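PDB 1B65: protein (aminopeptidase) from Ochrobactrum anthropi, which hydrolyses peptides from the N-terminus as an L-aminopeptidase and also cleaves D-alanine esters and amides, with a variant of the Ntn hydrolase fold. Local coordinates for residues A55-Q67 with V170-T184. Residues are numbered along the deposited sequence; the frame is centred on the assembly and turned at random.
Sequences ARSGVTAILPHMQ and VASGPVQEGNCGGGT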
loop_
_atom_site.group_PDB
_atom_site.type_symbol
_atom_site.label_atom_id
_atom_site.label_comp_id
_atom_site.label_asym_id
_atom_site.label_seq_id
_atom_site.Cartn_x
_atom_site.Cartn_y
_atom_site.Cartn_z
ATOM N N ALA A 55 -14.978 15.458 32.475
ATOM C CA ALA A 55 -14.070 14.487 31.869
ATOM C C ALA A 55 -14.676 13.097 32.044
ATOM O O ALA A 55 -14.998 12.658 33.137
ATOM C CB ALA A 55 -12.728 14.548 32.584
ATOM N N ARG A 56 -14.910 12.430 30.906
ATOM C CA ARG A 56 -15.335 11.052 30.869
ATOM C C ARG A 56 -14.410 10.377 29.811
ATOM O O ARG A 56 -14.704 10.617 28.656
ATOM C CB ARG A 56 -16.777 10.857 30.409
ATOM C CG ARG A 56 -17.761 11.309 31.508
ATOM C CD ARG A 56 -18.382 12.616 31.183
ATOM N NE ARG A 56 -19.537 13.027 32.016
ATOM C CZ ARG A 56 -20.497 13.764 31.474
ATOM N NH1 ARG A 56 -20.430 14.121 30.192
ATOM N NH2 ARG A 56 -21.558 14.168 32.184
ATOM N N SER A 57 -13.361 9.715 30.250
ATOM C CA SER A 57 -12.434 9.108 29.282
ATOM C C SER A 57 -11.650 8.017 29.981
ATOM O O SER A 57 -11.990 7.542 31.070
ATOM C CB SER A 57 -11.519 10.197 28.721
ATOM O OG SER A 57 -10.932 9.817 27.463
ATOM N N GLY A 58 -10.550 7.568 29.352
ATOM C CA GLY A 58 -9.803 6.509 30.044
ATOM C C GLY A 58 -8.813 5.959 29.015
ATOM O O GLY A 58 -8.651 6.484 27.932
ATOM N N VAL A 59 -8.293 4.828 29.460
ATOM C CA VAL A 59 -7.251 4.128 28.708
ATOM C C VAL A 59 -7.474 2.616 28.794
ATOM O O VAL A 59 -7.837 2.083 29.842
ATOM C CB VAL A 59 -5.872 4.398 29.353
ATOM C CG1 VAL A 59 -4.740 3.803 28.518
ATOM C CG2 VAL A 59 -5.529 5.875 29.577
ATOM N N THR A 60 -7.247 1.976 27.649
ATOM C CA THR A 60 -7.338 0.515 27.586
ATOM C C THR A 60 -5.947 -0.007 27.257
ATOM O O THR A 60 -5.296 0.598 26.389
ATOM C CB THR A 60 -8.343 0.126 26.479
ATOM O OG1 THR A 60 -9.649 0.525 26.935
ATOM C CG2 THR A 60 -8.374 -1.379 26.271
ATOM N N ALA A 61 -5.451 -1.046 27.903
ATOM C CA ALA A 61 -4.135 -1.588 27.528
ATOM C C ALA A 61 -4.267 -3.084 27.286
ATOM O O ALA A 61 -4.951 -3.777 28.028
ATOM C CB ALA A 61 -3.165 -1.343 28.689
ATOM N N ILE A 62 -3.755 -3.566 26.168
ATOM C CA ILE A 62 -3.799 -5.005 25.872
ATOM C C ILE A 62 -2.339 -5.453 25.790
ATOM O O ILE A 62 -1.609 -4.985 24.901
ATOM C CB ILE A 62 -4.502 -5.193 24.507
ATOM C CG1 ILE A 62 -5.934 -4.628 24.590
ATOM C CG2 ILE A 62 -4.515 -6.687 24.161
ATOM C CD1 ILE A 62 -6.437 -4.118 23.263
ATOM N N LEU A 63 -1.904 -6.387 26.602
ATOM C CA LEU A 63 -0.487 -6.788 26.559
ATOM C C LEU A 63 -0.339 -8.264 26.256
ATOM O O LEU A 63 -0.786 -9.094 27.049
ATOM C CB LEU A 63 0.083 -6.568 27.958
ATOM C CG LEU A 63 1.487 -6.122 28.262
ATOM C CD1 LEU A 63 2.049 -6.750 29.551
ATOM C CD2 LEU A 63 2.482 -6.137 27.113
ATOM N N PRO A 64 0.271 -8.598 25.142
ATOM C CA PRO A 64 0.531 -9.997 24.778
ATOM C C PRO A 64 1.683 -10.553 25.610
ATOM O O PRO A 64 2.523 -9.777 26.082
ATOM C CB PRO A 64 0.936 -9.920 23.322
ATOM C CG PRO A 64 0.673 -8.523 22.861
ATOM C CD PRO A 64 0.740 -7.637 24.094
ATOM N N HIS A 65 1.758 -11.854 25.860
ATOM C CA HIS A 65 2.825 -12.502 26.611
ATOM C C HIS A 65 3.100 -11.757 27.901
ATOM O O HIS A 65 4.236 -11.432 28.255
ATOM C CB HIS A 65 4.104 -12.561 25.757
ATOM C CG HIS A 65 3.933 -13.408 24.534
ATOM N ND1 HIS A 65 3.555 -14.736 24.587
ATOM C CD2 HIS A 65 4.139 -13.104 23.223
ATOM C CE1 HIS A 65 3.531 -15.215 23.345
ATOM N NE2 HIS A 65 3.861 -14.256 22.520
ATOM N N MET A 66 2.043 -11.521 28.701
ATOM C CA MET A 66 2.212 -10.646 29.860
ATOM C C MET A 66 3.125 -11.198 30.929
ATOM O O MET A 66 3.681 -10.436 31.726
ATOM C CB MET A 66 0.837 -10.179 30.381
ATOM C CG MET A 66 0.100 -11.318 30.987
ATOM S SD MET A 66 -1.534 -10.770 31.628
ATOM C CE MET A 66 -2.418 -12.216 31.046
ATOM N N GLN A 67 3.387 -12.489 30.910
ATOM C CA GLN A 67 4.289 -13.105 31.865
ATOM C C GLN A 67 5.774 -12.940 31.549
ATOM O O GLN A 67 6.576 -13.131 32.484
ATOM C CB GLN A 67 4.011 -14.621 31.887
ATOM C CG GLN A 67 4.755 -15.489 30.923
ATOM C CD GLN A 67 4.224 -15.655 29.533
ATOM O OE1 GLN A 67 3.289 -14.979 29.078
ATOM N NE2 GLN A 67 4.743 -16.567 28.727
ATOM N N VAL A 170 -3.145 -4.721 33.875
ATOM C CA VAL A 170 -3.430 -5.783 32.909
ATOM C C VAL A 170 -3.580 -7.134 33.599
ATOM O O VAL A 170 -2.795 -7.411 34.506
ATOM C CB VAL A 170 -2.445 -5.928 31.749
ATOM C CG1 VAL A 170 -2.299 -4.593 30.988
ATOM C CG2 VAL A 170 -1.098 -6.431 32.189
ATOM N N ALA A 171 -4.544 -7.945 33.165
ATOM C CA ALA A 171 -4.778 -9.220 33.813
ATOM C C ALA A 171 -5.502 -10.191 32.870
ATOM O O ALA A 171 -6.043 -9.783 31.837
ATOM C CB ALA A 171 -5.722 -9.038 35.024
ATOM N N SER A 172 -5.454 -11.461 33.231
ATOM C CA SER A 172 -6.163 -12.481 32.448
ATOM C C SER A 172 -7.613 -12.554 32.949
ATOM O O SER A 172 -8.031 -11.719 33.769
ATOM C CB SER A 172 -5.513 -13.849 32.611
ATOM O OG SER A 172 -5.449 -14.221 33.988
ATOM N N GLY A 173 -8.406 -13.524 32.506
ATOM C CA GLY A 173 -9.769 -13.629 33.029
ATOM C C GLY A 173 -10.772 -12.703 32.331
ATOM O O GLY A 173 -10.595 -12.165 31.243
ATOM N N PRO A 174 -11.936 -12.550 32.966
ATOM C CA PRO A 174 -13.045 -11.820 32.410
ATOM C C PRO A 174 -12.673 -10.361 32.169
ATOM O O PRO A 174 -11.915 -9.777 32.940
ATOM C CB PRO A 174 -14.134 -11.844 33.482
ATOM C CG PRO A 174 -13.752 -12.905 34.429
ATOM C CD PRO A 174 -12.280 -13.178 34.273
ATOM N N VAL A 175 -13.247 -9.841 31.089
ATOM C CA VAL A 175 -12.934 -8.445 30.730
ATOM C C VAL A 175 -14.178 -7.592 30.894
ATOM O O VAL A 175 -15.226 -7.933 30.349
ATOM C CB VAL A 175 -12.429 -8.410 29.284
ATOM C CG1 VAL A 175 -12.248 -7.012 28.702
ATOM C CG2 VAL A 175 -11.104 -9.181 29.191
ATOM N N GLN A 176 -14.011 -6.467 31.553
ATOM C CA GLN A 176 -15.074 -5.485 31.713
ATOM C C GLN A 176 -15.454 -4.887 30.375
ATOM O O GLN A 176 -14.596 -4.741 29.514
ATOM C CB GLN A 176 -14.559 -4.355 32.637
ATOM C CG GLN A 176 -15.655 -3.358 32.978
ATOM C CD GLN A 176 -15.171 -2.238 33.884
ATOM O OE1 GLN A 176 -13.977 -2.129 34.169
ATOM N NE2 GLN A 176 -16.095 -1.403 34.326
ATOM N N GLU A 177 -16.742 -4.590 30.161
ATOM C CA GLU A 177 -17.191 -4.008 28.906
ATOM C C GLU A 177 -18.038 -2.761 29.137
ATOM O O GLU A 177 -18.521 -2.476 30.254
ATOM C CB GLU A 177 -18.050 -4.971 28.055
ATOM C CG GLU A 177 -17.246 -6.220 27.655
ATOM C CD GLU A 177 -18.149 -7.231 26.980
ATOM O OE1 GLU A 177 -19.143 -7.653 27.636
ATOM O OE2 GLU A 177 -17.957 -7.609 25.828
ATOM N N GLY A 178 -18.235 -2.008 28.057
ATOM C CA GLY A 178 -19.180 -0.868 28.186
ATOM C C GLY A 178 -18.411 0.429 28.409
ATOM O O GLY A 178 -17.435 0.733 27.711
ATOM N N ASN A 179 -18.819 1.149 29.479
ATOM C CA ASN A 179 -18.191 2.432 29.763
ATOM C C ASN A 179 -16.910 2.240 30.543
ATOM O O ASN A 179 -16.883 2.564 31.745
ATOM C CB ASN A 179 -19.116 3.392 30.530
ATOM C CG ASN A 179 -20.438 3.623 29.838
ATOM O OD1 ASN A 179 -20.620 3.315 28.697
ATOM N ND2 ASN A 179 -21.410 4.157 30.596
ATOM N N CYS A 180 -15.842 1.743 29.896
ATOM C CA CYS A 180 -14.610 1.538 30.642
ATOM C C CYS A 180 -13.390 1.736 29.745
ATOM O O CYS A 180 -13.498 1.522 28.538
ATOM C CB CYS A 180 -14.564 0.128 31.252
ATOM S SG CYS A 180 -14.733 -1.218 30.041
ATOM N N GLY A 181 -12.315 2.158 30.383
ATOM C CA GLY A 181 -11.060 2.334 29.623
ATOM C C GLY A 181 -11.269 3.406 28.574
ATOM O O GLY A 181 -11.921 4.448 28.763
ATOM N N GLY A 182 -10.575 3.204 27.426
ATOM C CA GLY A 182 -10.706 4.136 26.305
ATOM C C GLY A 182 -12.142 4.287 25.837
ATOM O O GLY A 182 -12.518 5.247 25.166
ATOM N N GLY A 183 -13.023 3.312 26.037
ATOM C CA GLY A 183 -14.391 3.285 25.607
ATOM C C GLY A 183 -15.360 4.128 26.436
ATOM O O GLY A 183 -16.509 4.304 26.071
ATOM N N THR A 184 -14.894 4.622 27.569
ATOM C CA THR A 184 -15.756 5.298 28.555
ATOM C C THR A 184 -16.732 6.297 27.971
ATOM O O THR A 184 -17.953 6.229 28.252
ATOM C CB THR A 184 -14.872 5.913 29.650
ATOM O OG1 THR A 184 -14.106 4.882 30.299
ATOM C CG2 THR A 184 -15.719 6.664 30.696
#
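Thr60 meets the glycine-rich turn 181-183 where a long loop of this Ntn hydrolase variant meets strand 56-63. The strand is an inner member of a mixed four-stranded sheet, between 36-43 and 103-107. The loop follows helix 160-168; its start touches the helix-facing side of the strand, its glycine turn the opposite side.

One hydrogen bond joins the segments. Gly182 N donates to Thr60 OG1 over 2.9 Å, with 151° at the hydrogen. Chi1 of -69° sets OG1 beside the backbone N of Thr60 and opposite its carbonyl carbon, which presents it to the turn.

Backbone packing is close around it. Gly182 CA makes a CA-H...O contact with Gly58 O at 3.5 Å, and Gly181 CA makes one with Val59 O. Gly58 CA lies 3.2 Å from Gly181 O.

At the start of the loop the contacts are apolar. The two methyls of Val170 divide the work: CG1 touches Ala61 CB and CG2 touches Leu63 CD1, each at 4.1 Å. The Leu63 and Val170 side chains cross nearly at right angles. Met66 bends at chi3 (139°), and its CE methyl lies against Ser172 CB at 3.8 Å.

Thr184 CB packs against the Ser57 carbonyl, 3.6 Å from Ser57 O. Within the turn, Gly181 O accepts from both Thr184 N and Thr184 OG1 on one face of its carbonyl plane, the hydroxyl bond being 2.7 Å.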